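Local structure of xylose isomerase domain protein TIM barrel (Planctomyces limnophilus, 3TVA) at residues P185-L190 / H211-L216; A199-A204 / L244-E249; G228-L233 / I258-P263; V238-Y243 / E278-L283. The protein probably acts as a metal-dependent isomerase of the xylose isomerase-like family, binding a magnesium ion in its TIM barrel. One frame throughout, in Å; residues are numbered along the deposited sequence. Where two conformers were deposited one is given.

Contact 1: residues P185-L190 / H211-L216; sequences PANMIL and HCKDAL. With MG (magnesium ion), chain C.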
loop_
_atom_site.group_PDB
_atom_site.type_symbol
_atom_site.label_atom_id
_atom_site.label_comp_id
_atom_site.label_asym_id
_atom_site.label_seq_id
_atom_site.Cartn_x
_atom_site.Cartn_y
_atom_site.Cartn_z
ATOM N N PRO A 185 -5.891 -5.344 4.367
ATOM C CA PRO A 185 -6.524 -5.967 5.541
ATOM C C PRO A 185 -5.538 -6.669 6.491
ATOM O O PRO A 185 -5.790 -6.714 7.697
ATOM C CB PRO A 185 -7.483 -6.973 4.917
ATOM C CG PRO A 185 -6.813 -7.362 3.616
ATOM C CD PRO A 185 -6.044 -6.150 3.143
ATOM N N ALA A 186 -4.438 -7.213 5.967
ATOM C CA ALA A 186 -3.505 -7.931 6.815
ATOM C C ALA A 186 -2.838 -6.993 7.810
ATOM O O ALA A 186 -2.538 -7.403 8.937
ATOM C CB ALA A 186 -2.458 -8.671 5.983
ATOM N N ASN A 187 -2.641 -5.732 7.416
ATOM C CA ASN A 187 -2.010 -4.756 8.308
ATOM C C ASN A 187 -2.772 -4.570 9.615
ATOM O O ASN A 187 -2.172 -4.452 10.675
ATOM C CB ASN A 187 -1.794 -3.393 7.622
ATOM C CG ASN A 187 -0.708 -3.447 6.539
ATOM O OD1 ASN A 187 -0.016 -4.455 6.390
ATOM N ND2 ASN A 187 -0.545 -2.351 5.801
HETATM N N MSE A 188 -4.095 -4.557 9.548
HETATM C CA MSE A 188 -4.868 -4.358 10.766
HETATM C C MSE A 188 -4.818 -5.554 11.698
HETATM O O MSE A 188 -4.977 -5.411 12.910
HETATM C CB MSE A 188 -6.299 -4.007 10.437
HETATM C CG MSE A 188 -6.413 -2.659 9.775
HETATM SE SE MSE A 188 -8.285 -2.232 9.769
HETATM C CE MSE A 188 -8.530 -1.837 11.678
ATOM N N ILE A 189 -4.593 -6.733 11.131
ATOM C CA ILE A 189 -4.359 -7.912 11.944
ATOM C C ILE A 189 -2.957 -7.887 12.540
ATOM O O ILE A 189 -2.757 -8.257 13.698
ATOM C CB ILE A 189 -4.598 -9.190 11.130
ATOM C CG1 ILE A 189 -6.074 -9.256 10.728
ATOM C CG2 ILE A 189 -4.196 -10.409 11.929
ATOM C CD1 ILE A 189 -6.454 -10.490 9.942
ATOM N N LEU A 190 -1.989 -7.438 11.748
ATOM C CA LEU A 190 -0.607 -7.368 12.209
ATOM C C LEU A 190 -0.481 -6.388 13.379
ATOM O O LEU A 190 0.111 -6.720 14.409
ATOM C CB LEU A 190 0.327 -7.000 11.050
ATOM C CG LEU A 190 0.482 -8.081 9.974
ATOM C CD1 LEU A 190 1.217 -7.531 8.753
ATOM C CD2 LEU A 190 1.225 -9.307 10.534
ATOM N N HIS A 211 -4.287 -4.047 -1.362
ATOM C CA HIS A 211 -3.333 -5.133 -1.303
ATOM C C HIS A 211 -4.026 -6.410 -0.847
ATOM O O HIS A 211 -4.885 -6.385 0.044
ATOM C CB HIS A 211 -2.160 -4.761 -0.391
ATOM C CG HIS A 211 -1.263 -3.722 -0.990
ATOM N ND1 HIS A 211 -0.331 -3.021 -0.261
ATOM C CD2 HIS A 211 -1.167 -3.260 -2.261
ATOM C CE1 HIS A 211 0.296 -2.162 -1.044
ATOM N NE2 HIS A 211 -0.188 -2.290 -2.268
ATOM N N CYS A 212 -3.685 -7.518 -1.495
ATOM C CA CYS A 212 -4.131 -8.814 -1.035
ATOM C C CYS A 212 -2.978 -9.443 -0.291
ATOM O O CYS A 212 -1.977 -9.842 -0.890
ATOM C CB CYS A 212 -4.545 -9.704 -2.209
ATOM S SG CYS A 212 -6.041 -9.084 -3.008
ATOM N N LYS A 213 -3.139 -9.523 1.024
ATOM C CA LYS A 213 -2.110 -10.049 1.907
ATOM C C LYS A 213 -2.855 -10.679 3.081
ATOM O O LYS A 213 -3.990 -10.293 3.372
ATOM C CB LYS A 213 -1.185 -8.923 2.383
ATOM C CG LYS A 213 0.077 -9.444 3.056
ATOM C CD LYS A 213 0.559 -8.539 4.173
ATOM C CE LYS A 213 1.137 -7.278 3.663
ATOM N NZ LYS A 213 1.089 -6.178 4.690
ATOM N N ASP A 214 -2.240 -11.647 3.755
ATOM C CA ASP A 214 -2.933 -12.352 4.838
ATOM C C ASP A 214 -2.062 -12.405 6.095
ATOM O O ASP A 214 -0.834 -12.310 6.015
ATOM C CB ASP A 214 -3.306 -13.773 4.386
ATOM C CG ASP A 214 -4.571 -14.313 5.073
ATOM O OD1 ASP A 214 -5.021 -13.746 6.097
ATOM O OD2 ASP A 214 -5.112 -15.327 4.581
ATOM N N ALA A 215 -2.695 -12.559 7.255
ATOM C CA ALA A 215 -1.954 -12.618 8.512
ATOM C C ALA A 215 -2.739 -13.337 9.597
ATOM O O ALA A 215 -3.962 -13.458 9.512
ATOM C CB ALA A 215 -1.584 -11.208 8.978
ATOM N N LEU A 216 -2.026 -13.797 10.620
ATOM C CA LEU A 216 -2.637 -14.403 11.802
ATOM C C LEU A 216 -2.607 -13.393 12.941
ATOM O O LEU A 216 -1.611 -12.683 13.113
ATOM C CB LEU A 216 -1.857 -15.658 12.219
ATOM C CG LEU A 216 -1.829 -16.820 11.220
ATOM C CD1 LEU A 216 -0.832 -17.914 11.669
ATOM C CD2 LEU A 216 -3.247 -17.415 11.034
HETATM MG MG MG C . 0.393 -3.332 2.070
#
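K213, in the break of strand 207-216, reaches across to A186 and N187 on helix 185-190. CG leaves anti to the backbone N (chi1 -168°), and the chain then bends at chi2 and chi3. CB and CG pass close to the methyl of A186, and CD lies nearest to it, 3.5 Å from A186 CB. CE turns toward the amide of N187, whose side chain it crosses at about a right angle. At the tip, NZ stands 2.7 Å from N187 OD1, while its clear hydrogen bond runs to D184, a magnesium ligand. The other end of the same amide, N187 ND2, is bonded to the carbonyl of T159.

Farther along, the A215 methyl packs against L190 CD2 at 3.7 Å and I189 CG2 at 4.0 Å. At the other end the P185 ring edges up to the strand, CD 3.3 Å from H211 O. H211 turns its imidazole away from the helix to bind magnesium through ND1 at 2.5 Å, its NE2 being held by Q39; E158, D184 and E259 complete the metal site.

Were K213 an alanine, D184 would probably lose its ammonium partner and a gap would open beside A186. The buried ammonium is carried on an apolar stem to a metal-binding carboxylate, whose negative charge it would be expected to offset in part.

Contact 2: residues A199-A204 / L244-E249; sequences ALRKVA and LTTLWE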
loop_
_atom_site.group_PDB
_atom_site.type_symbol
_atom_site.label_atom_id
_atom_site.label_comp_id
_atom_site.label_asym_id
_atom_site.label_seq_id
_atom_site.Cartn_x
_atom_site.Cartn_y
_atom_site.Cartn_z
ATOM N N ALA A 199 -13.628 -2.728 8.964
ATOM C CA ALA A 199 -12.972 -1.458 8.685
ATOM C C ALA A 199 -13.151 -1.085 7.216
ATOM O O ALA A 199 -13.394 0.066 6.900
ATOM C CB ALA A 199 -11.484 -1.506 9.042
ATOM N N LEU A 200 -13.009 -2.068 6.332
ATOM C CA LEU A 200 -13.228 -1.867 4.905
ATOM C C LEU A 200 -14.609 -1.276 4.610
ATOM O O LEU A 200 -14.723 -0.351 3.808
ATOM C CB LEU A 200 -13.082 -3.191 4.157
ATOM C CG LEU A 200 -13.410 -3.132 2.664
ATOM C CD1 LEU A 200 -12.465 -2.163 1.927
ATOM C CD2 LEU A 200 -13.342 -4.539 2.061
ATOM N N ARG A 201 -15.657 -1.823 5.234
ATOM C CA ARG A 201 -17.000 -1.281 5.056
ATOM C C ARG A 201 -17.058 0.181 5.486
ATOM O O ARG A 201 -17.690 0.997 4.833
ATOM C CB ARG A 201 -18.032 -2.062 5.860
ATOM C CG ARG A 201 -18.304 -3.482 5.370
ATOM C CD ARG A 201 -19.520 -4.050 6.095
ATOM N NE ARG A 201 -19.991 -5.243 5.408
ATOM C CZ ARG A 201 -20.822 -5.216 4.374
ATOM N NH1 ARG A 201 -21.297 -4.062 3.939
ATOM N NH2 ARG A 201 -21.177 -6.344 3.789
ATOM N N LYS A 202 -16.411 0.508 6.601
ATOM C CA LYS A 202 -16.468 1.867 7.126
ATOM C C LYS A 202 -15.778 2.867 6.202
ATOM O O LYS A 202 -16.226 4.005 6.076
ATOM C CB LYS A 202 -15.818 1.935 8.509
ATOM C CG LYS A 202 -16.721 1.504 9.646
ATOM C CD LYS A 202 -15.974 1.581 10.972
ATOM C CE LYS A 202 -16.906 1.426 12.162
ATOM N NZ LYS A 202 -16.149 1.354 13.449
ATOM N N VAL A 203 -14.661 2.459 5.601
ATOM C CA VAL A 203 -13.853 3.381 4.790
ATOM C C VAL A 203 -14.117 3.323 3.286
ATOM O O VAL A 203 -13.379 3.931 2.507
ATOM C CB VAL A 203 -12.339 3.299 5.106
ATOM C CG1 VAL A 203 -12.109 3.528 6.601
ATOM C CG2 VAL A 203 -11.737 1.964 4.634
ATOM N N ALA A 204 -15.136 2.556 2.900
ATOM C CA ALA A 204 -15.365 2.158 1.513
ATOM C C ALA A 204 -15.247 3.303 0.496
ATOM O O ALA A 204 -14.627 3.133 -0.555
ATOM C CB ALA A 204 -16.752 1.488 1.388
ATOM N N LEU A 244 -12.893 -10.278 -0.601
ATOM C CA LEU A 244 -13.254 -10.053 -1.995
ATOM C C LEU A 244 -14.763 -9.849 -2.224
ATOM O O LEU A 244 -15.149 -9.024 -3.047
ATOM C CB LEU A 244 -12.725 -11.168 -2.889
ATOM C CG LEU A 244 -11.366 -10.903 -3.553
ATOM C CD1 LEU A 244 -10.332 -10.593 -2.517
ATOM C CD2 LEU A 244 -10.916 -12.091 -4.428
ATOM N N THR A 245 -15.592 -10.591 -1.496
ATOM C CA THR A 245 -17.030 -10.461 -1.664
ATOM C C THR A 245 -17.483 -9.091 -1.150
ATOM O O THR A 245 -18.369 -8.470 -1.727
ATOM C CB THR A 245 -17.796 -11.617 -0.971
ATOM O OG1 THR A 245 -17.160 -12.872 -1.280
ATOM C CG2 THR A 245 -19.223 -11.665 -1.442
ATOM N N THR A 246 -16.849 -8.610 -0.084
ATOM C CA THR A 246 -17.124 -7.268 0.429
ATOM C C THR A 246 -16.617 -6.173 -0.532
ATOM O O THR A 246 -17.304 -5.175 -0.762
ATOM C CB THR A 246 -16.532 -7.051 1.835
ATOM O OG1 THR A 246 -17.030 -8.060 2.718
ATOM C CG2 THR A 246 -16.916 -5.687 2.372
ATOM N N LEU A 247 -15.429 -6.364 -1.102
ATOM C CA LEU A 247 -14.910 -5.420 -2.105
ATOM C C LEU A 247 -15.863 -5.315 -3.281
ATOM O O LEU A 247 -16.107 -4.230 -3.810
ATOM C CB LEU A 247 -13.542 -5.878 -2.636
ATOM C CG LEU A 247 -12.308 -5.530 -1.795
ATOM C CD1 LEU A 247 -11.043 -6.209 -2.356
ATOM C CD2 LEU A 247 -12.122 -4.011 -1.711
ATOM N N TRP A 248 -16.392 -6.456 -3.705
ATOM C CA TRP A 248 -17.304 -6.456 -4.833
ATOM C C TRP A 248 -18.559 -5.649 -4.495
ATOM O O TRP A 248 -18.994 -4.819 -5.284
ATOM C CB TRP A 248 -17.677 -7.884 -5.216
ATOM C CG TRP A 248 -18.533 -7.965 -6.435
ATOM C CD1 TRP A 248 -19.878 -8.253 -6.487
ATOM C CD2 TRP A 248 -18.110 -7.760 -7.786
ATOM N NE1 TRP A 248 -20.310 -8.238 -7.796
ATOM C CE2 TRP A 248 -19.245 -7.934 -8.611
ATOM C CE3 TRP A 248 -16.877 -7.451 -8.381
ATOM C CZ2 TRP A 248 -19.183 -7.810 -10.002
ATOM C CZ3 TRP A 248 -16.820 -7.327 -9.758
ATOM C CH2 TRP A 248 -17.967 -7.508 -10.555
ATOM N N GLU A 249 -19.117 -5.880 -3.309
ATOM C CA GLU A 249 -20.321 -5.171 -2.873
ATOM C C GLU A 249 -20.163 -3.643 -2.833
ATOM O O GLU A 249 -21.084 -2.905 -3.192
ATOM C CB GLU A 249 -20.783 -5.667 -1.501
ATOM C CG GLU A 249 -21.892 -4.797 -0.928
ATOM C CD GLU A 249 -22.213 -5.086 0.521
ATOM O OE1 GLU A 249 -22.061 -6.256 0.954
ATOM O OE2 GLU A 249 -22.639 -4.145 1.237
HETATM O O HOH W 1 -19.025 -8.027 4.668
#
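R201 CG leaves anti to its carbonyl carbon (chi1 -69°) and E249 CG anti to its backbone N (chi1 171°); from CG onward both side chains run extended, and their charged ends meet. The pair bridges two outer helices of the TIM barrel, 196-203 and 240-249, whose short segments run nearly parallel, with axes 10.4 Å from each other.

The guanidinium grips the carboxylate end-on with two nitrogens, one to each oxygen. NH1 gives the straighter bond, to E249 OE2 at 3.0 Å, with the oxygen close to the guanidinium plane; NH2 bonds OE1 at 3.0 Å from a more tilted direction. The two groups are far from coplanar, their planes 54° apart, and OE2 is met from above the carboxylate plane, so the two-pronged salt bridge is skewed. It lies on the exposed rim of the interface.

Beneath it the contact turns apolar. T246 points its CG2 methyl across, over one face of the guanidinium near the rim and 4.0 Å from R201 CG. The same methyl touches L200 CD2 at 3.8 Å. Deeper in, L200 and L247 cross at about a right angle and meet through their CD2 methyls, 4.0 Å apart. L200 also lies on F183 of strand 179-183, which joins the helix pair to the barrel wall.

T246 OG1 is bonded to the carbonyl of A242, one turn back in its helix, and it also accepts from a water at 2.8 Å, which in turn accepts from R201 NH2.

Contact 3: residues G228-L233 / I258-P263; sequences GQEVAL and IEREIP. With MG (magnesium ion), chain C.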
loop_
_atom_site.group_PDB
_atom_site.type_symbol
_atom_site.label_atom_id
_atom_site.label_comp_id
_atom_site.label_asym_id
_atom_site.label_seq_id
_atom_site.Cartn_x
_atom_site.Cartn_y
_atom_site.Cartn_z
ATOM N N GLY A 228 1.356 -9.505 14.820
ATOM C CA GLY A 228 0.795 -10.755 14.337
ATOM C C GLY A 228 1.776 -11.363 13.336
ATOM O O GLY A 228 2.902 -10.886 13.194
ATOM N N GLN A 229 1.366 -12.409 12.631
ATOM C CA GLN A 229 2.282 -13.097 11.726
ATOM C C GLN A 229 1.747 -13.109 10.302
ATOM O O GLN A 229 0.645 -13.593 10.061
ATOM C CB GLN A 229 2.494 -14.542 12.196
ATOM C CG GLN A 229 3.400 -15.359 11.286
ATOM C CD GLN A 229 3.369 -16.854 11.602
ATOM O OE1 GLN A 229 2.661 -17.303 12.513
ATOM N NE2 GLN A 229 4.139 -17.634 10.841
ATOM N N GLU A 230 2.522 -12.599 9.354
ATOM C CA GLU A 230 2.092 -12.638 7.959
ATOM C C GLU A 230 2.250 -14.055 7.425
ATOM O O GLU A 230 3.238 -14.707 7.719
ATOM C CB GLU A 230 2.886 -11.656 7.093
ATOM C CG GLU A 230 2.355 -11.581 5.664
ATOM C CD GLU A 230 3.269 -10.825 4.699
ATOM O OE1 GLU A 230 4.080 -9.987 5.157
ATOM O OE2 GLU A 230 3.170 -11.080 3.476
ATOM N N VAL A 231 1.266 -14.534 6.665
ATOM C CA VAL A 231 1.298 -15.889 6.119
ATOM C C VAL A 231 0.827 -15.883 4.661
ATOM O O VAL A 231 0.277 -14.890 4.193
ATOM C CB VAL A 231 0.398 -16.853 6.936
ATOM C CG1 VAL A 231 0.955 -17.053 8.336
ATOM C CG2 VAL A 231 -1.033 -16.320 6.997
ATOM N N ALA A 232 1.044 -16.992 3.955
ATOM C CA ALA A 232 0.626 -17.128 2.562
ATOM C C ALA A 232 -0.877 -16.849 2.388
ATOM O O ALA A 232 -1.687 -17.185 3.252
ATOM C CB ALA A 232 0.979 -18.525 2.037
ATOM N N LEU A 233 -1.232 -16.215 1.274
ATOM C CA LEU A 233 -2.597 -15.759 1.050
ATOM C C LEU A 233 -3.598 -16.905 1.216
ATOM O O LEU A 233 -3.438 -17.967 0.620
ATOM C CB LEU A 233 -2.731 -15.170 -0.352
ATOM C CG LEU A 233 -3.879 -14.179 -0.513
ATOM C CD1 LEU A 233 -3.542 -12.903 0.245
ATOM C CD2 LEU A 233 -4.178 -13.887 -1.980
ATOM N N ILE A 258 -1.318 -8.382 -5.135
ATOM C CA ILE A 258 -0.769 -9.319 -4.175
ATOM C C ILE A 258 0.515 -8.766 -3.572
ATOM O O ILE A 258 1.441 -8.359 -4.282
ATOM C CB ILE A 258 -0.427 -10.670 -4.833
ATOM C CG1 ILE A 258 -1.625 -11.224 -5.596
ATOM C CG2 ILE A 258 0.061 -11.659 -3.791
ATOM C CD1 ILE A 258 -1.251 -12.335 -6.591
ATOM N N GLU A 259 0.574 -8.764 -2.252
ATOM C CA GLU A 259 1.786 -8.380 -1.565
ATOM C C GLU A 259 2.211 -9.499 -0.630
ATOM O O GLU A 259 1.424 -9.939 0.199
ATOM C CB GLU A 259 1.570 -7.103 -0.762
ATOM C CG GLU A 259 2.861 -6.617 -0.112
ATOM C CD GLU A 259 2.650 -5.331 0.651
ATOM O OE1 GLU A 259 1.731 -5.311 1.479
ATOM O OE2 GLU A 259 3.377 -4.347 0.402
ATOM N N ARG A 260 3.433 -9.997 -0.786
ATOM C CA ARG A 260 3.957 -10.965 0.171
ATOM C C ARG A 260 5.363 -10.548 0.528
ATOM O O ARG A 260 6.283 -10.675 -0.305
ATOM C CB ARG A 260 3.975 -12.350 -0.469
ATOM C CG ARG A 260 4.513 -13.454 0.418
ATOM C CD ARG A 260 3.411 -14.107 1.244
ATOM N NE ARG A 260 3.951 -15.176 2.079
ATOM C CZ ARG A 260 4.409 -15.003 3.314
ATOM N NH1 ARG A 260 4.394 -13.790 3.874
ATOM N NH2 ARG A 260 4.893 -16.043 3.990
ATOM N N GLU A 261 5.601 -10.120 1.766
ATOM C CA GLU A 261 6.915 -9.557 1.936
ATOM C C GLU A 261 7.791 -10.571 2.633
ATOM O O GLU A 261 7.923 -10.571 3.853
ATOM C CB GLU A 261 6.786 -8.324 2.835
ATOM C CG GLU A 261 5.546 -7.475 2.556
ATOM C CD GLU A 261 5.450 -6.250 3.465
ATOM O OE1 GLU A 261 4.760 -6.340 4.504
ATOM O OE2 GLU A 261 6.054 -5.200 3.139
ATOM N N ILE A 262 8.528 -11.309 1.819
ATOM C CA ILE A 262 9.630 -12.127 2.268
ATOM C C ILE A 262 10.676 -12.092 1.162
ATOM O O ILE A 262 11.044 -13.139 0.619
ATOM C CB ILE A 262 9.167 -13.586 2.572
ATOM C CG1 ILE A 262 8.307 -14.148 1.434
ATOM C CG2 ILE A 262 8.347 -13.633 3.856
ATOM C CD1 ILE A 262 7.917 -15.605 1.623
ATOM N N PRO A 263 11.205 -10.892 0.852
ATOM C CA PRO A 263 12.189 -10.817 -0.234
ATOM C C PRO A 263 13.484 -11.541 0.121
ATOM O O PRO A 263 14.313 -11.768 -0.765
ATOM C CB PRO A 263 12.430 -9.311 -0.386
ATOM C CG PRO A 263 12.051 -8.728 0.939
ATOM C CD PRO A 263 10.884 -9.553 1.384
HETATM MG MG MG C . 0.393 -3.332 2.070
HETATM O O HOH W 2 5.855 -13.969 6.325
#
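E230 lies between R260 and E261, and a single oxygen, OE2, serves both. Its side chain runs out extended, with CG anti to the backbone N, and crosses that of R260 with the carboxylate and guanidinium planes 62° apart. OE2 sits at the guanidinium edge, in its plane, 3.0 Å from R260 NH1, in a salt bridge whose hydrogen bond is weak. The backbone N-H of E261 meets OE2 on its syn side at 3.1 Å, 15° out of the carboxylate plane.

R260 bends at chi2 (90°), which lays its guanidinium flat beneath the backbone of the other segment. V231 C stands 3.9 Å above the centre of one face, with A232 N beside it nearer the rim; I262 CD1 approaches the opposite face. A water at the edge accepts from R260 NH1 at 2.9 Å and donates to the carbonyl of E230. R260 NE forms a salt bridge with D272.

E230 OE1 comes within 3.8 Å of E261 OE1, a like-charge approach which R260 on one side and, more weakly, K213 on the other probably soften. With only the methyl of an alanine at E230, E261 N is likely to lose its acceptor and R260 NH1 its carboxylate mate.

E259, next to R260, binds magnesium through OE1 at 2.5 Å. The contact spans the loop after barrel strand 256-258 and the short strand 229-231, which pairs antiparallel with strand 207-216; helix 266-287 meets the loop through D272 and Q269, and L233 through A276.

Contact 4: residues V238-Y243 / E278-L283; sequences VGMEAY and ELLTGL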
loop_
_atom_site.group_PDB
_atom_site.type_symbol
_atom_site.label_atom_id
_atom_site.label_comp_id
_atom_site.label_asym_id
_atom_site.label_seq_id
_atom_site.Cartn_x
_atom_site.Cartn_y
_atom_site.Cartn_z
ATOM N N VAL A 238 -7.576 -13.256 7.590
ATOM C CA VAL A 238 -8.334 -12.254 6.851
ATOM C C VAL A 238 -9.677 -12.788 6.332
ATOM O O VAL A 238 -10.678 -12.093 6.466
ATOM C CB VAL A 238 -7.535 -11.589 5.693
ATOM C CG1 VAL A 238 -8.467 -10.716 4.840
ATOM C CG2 VAL A 238 -6.400 -10.752 6.240
ATOM N N GLY A 239 -9.767 -14.040 5.883
ATOM C CA GLY A 239 -10.957 -14.399 5.109
ATOM C C GLY A 239 -11.005 -13.866 3.677
ATOM O O GLY A 239 -11.739 -12.912 3.385
HETATM N N MSE A 240 -10.131 -14.391 2.819
HETATM C CA MSE A 240 -10.013 -13.910 1.442
HETATM C C MSE A 240 -11.348 -13.834 0.694
HETATM O O MSE A 240 -11.617 -12.860 -0.007
HETATM C CB MSE A 240 -9.001 -14.750 0.660
HETATM C CG MSE A 240 -8.220 -13.975 -0.411
HETATM SE SE MSE A 240 -7.409 -12.256 0.146
HETATM C CE MSE A 240 -6.703 -12.745 1.906
ATOM N N GLU A 241 -12.186 -14.850 0.845
ATOM C CA GLU A 241 -13.501 -14.813 0.213
ATOM C C GLU A 241 -14.377 -13.714 0.829
ATOM O O GLU A 241 -15.069 -12.986 0.111
ATOM C CB GLU A 241 -14.201 -16.188 0.246
ATOM C CG GLU A 241 -15.537 -16.150 -0.443
ATOM C CD GLU A 241 -15.938 -17.478 -1.052
ATOM O OE1 GLU A 241 -16.873 -17.471 -1.888
ATOM O OE2 GLU A 241 -15.331 -18.519 -0.700
ATOM N N ALA A 242 -14.321 -13.569 2.152
ATOM C CA ALA A 242 -15.036 -12.482 2.829
ATOM C C ALA A 242 -14.570 -11.092 2.364
ATOM O O ALA A 242 -15.379 -10.184 2.154
ATOM C CB ALA A 242 -14.895 -12.621 4.345
ATOM N N TYR A 243 -13.260 -10.943 2.194
ATOM C CA TYR A 243 -12.650 -9.692 1.757
ATOM C C TYR A 243 -13.068 -9.334 0.325
ATOM O O TYR A 243 -13.534 -8.225 0.067
ATOM C CB TYR A 243 -11.124 -9.846 1.849
ATOM C CG TYR A 243 -10.263 -8.672 1.414
ATOM C CD1 TYR A 243 -10.560 -7.373 1.794
ATOM C CD2 TYR A 243 -9.108 -8.887 0.661
ATOM C CE1 TYR A 243 -9.744 -6.305 1.406
ATOM C CE2 TYR A 243 -8.288 -7.832 0.270
ATOM C CZ TYR A 243 -8.608 -6.543 0.652
ATOM O OH TYR A 243 -7.781 -5.489 0.285
ATOM N N GLU A 278 -3.398 -18.093 -8.127
ATOM C CA GLU A 278 -4.383 -19.147 -8.369
ATOM C C GLU A 278 -5.656 -18.981 -7.515
ATOM O O GLU A 278 -6.782 -19.126 -8.010
ATOM C CB GLU A 278 -3.768 -20.525 -8.123
ATOM C CG GLU A 278 -4.767 -21.657 -8.278
ATOM C CD GLU A 278 -4.150 -23.009 -8.012
ATOM O OE1 GLU A 278 -4.524 -23.976 -8.710
ATOM O OE2 GLU A 278 -3.294 -23.103 -7.104
ATOM N N LEU A 279 -5.470 -18.686 -6.233
ATOM C CA LEU A 279 -6.592 -18.432 -5.333
ATOM C C LEU A 279 -7.449 -17.231 -5.781
ATOM O O LEU A 279 -8.683 -17.308 -5.817
ATOM C CB LEU A 279 -6.076 -18.206 -3.913
ATOM C CG LEU A 279 -7.163 -17.839 -2.909
ATOM C CD1 LEU A 279 -8.082 -19.046 -2.687
ATOM C CD2 LEU A 279 -6.569 -17.356 -1.597
ATOM N N LEU A 280 -6.802 -16.121 -6.131
ATOM C CA LEU A 280 -7.546 -14.919 -6.514
ATOM C C LEU A 280 -8.234 -15.089 -7.861
ATOM O O LEU A 280 -9.311 -14.530 -8.097
ATOM C CB LEU A 280 -6.633 -13.689 -6.546
ATOM C CG LEU A 280 -6.081 -13.233 -5.193
ATOM C CD1 LEU A 280 -5.085 -12.104 -5.373
ATOM C CD2 LEU A 280 -7.214 -12.793 -4.266
ATOM N N THR A 281 -7.609 -15.861 -8.745
ATOM C CA THR A 281 -8.166 -16.094 -10.072
ATOM C C THR A 281 -9.472 -16.890 -9.957
ATOM O O THR A 281 -10.449 -16.587 -10.641
ATOM C CB THR A 281 -7.147 -16.811 -10.981
ATOM O OG1 THR A 281 -6.018 -15.948 -11.187
ATOM C CG2 THR A 281 -7.751 -17.173 -12.331
ATOM N N GLY A 282 -9.484 -17.891 -9.078
ATOM C CA GLY A 282 -10.690 -18.661 -8.807
ATOM C C GLY A 282 -11.769 -17.812 -8.147
ATOM O O GLY A 282 -12.941 -17.895 -8.505
ATOM N N LEU A 283 -11.388 -16.978 -7.181
ATOM C CA LEU A 283 -12.387 -16.149 -6.509
ATOM C C LEU A 283 -12.942 -15.076 -7.450
ATOM O O LEU A 283 -14.136 -14.773 -7.420
ATOM C CB LEU A 283 -11.825 -15.519 -5.226
ATOM C CG LEU A 283 -11.536 -16.485 -4.065
ATOM C CD1 LEU A 283 -10.771 -15.761 -2.961
ATOM C CD2 LEU A 283 -12.822 -17.102 -3.515
#
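M240, a selenomethionine, presses the bend of its side chain into a shallow hollow formed by L279, L280 and L283 on the facing helix. The chain folds back at chi2 and chi3, making CG the bump: it sits 3.9 Å from L279 CD2, 4.0 Å from L283 CD1 and 4.2 Å from L280 CD2. Beyond CG the selenium and CE turn away from this helix.

L283 sends two branches into the contact. Its CD1 branch lies against CG and CB of M240, with the side chains crossing at about a right angle, while CD2 rests against CB and the carboxylate of E241, 4.0 Å from its CD. L280 comes in from the buried flank and also reaches L244, one turn farther along helix 240-249.

These are neighbouring outer helices of the TIM barrel, 240-249 and 266-287, meeting near the start of the first, where G239 occupies the N-cap position.

No hydrogen bond links the two segments. The fit depends mainly on methyl and methylene surfaces, while the one charged group at the margin, E241, directs OE1 into a salt bridge with K286.

Contacts 1 and 3 share the magnesium site, H211 belonging to the first and E259 to the second, and their centres lie only 8 Å apart. Strands 207-216 and 229-231 also join them directly, with L216 N 2.7 Å from Q229 O. Contact 4 borders both: Y243 OH stands 3.0 Å from H211 O, and L233 CD2 is 3.8 Å from L280 CG. Contact 2 lies farther out, the side chain of L247 about 13 Å from the magnesium. It shares helix 240-249 with contact 4, where L244 CD2 packs 3.6 Å from L283 CB, and meets contact 1 through M188 and A199. Outer helix packing thus continues inward to the metal-bearing strand ends.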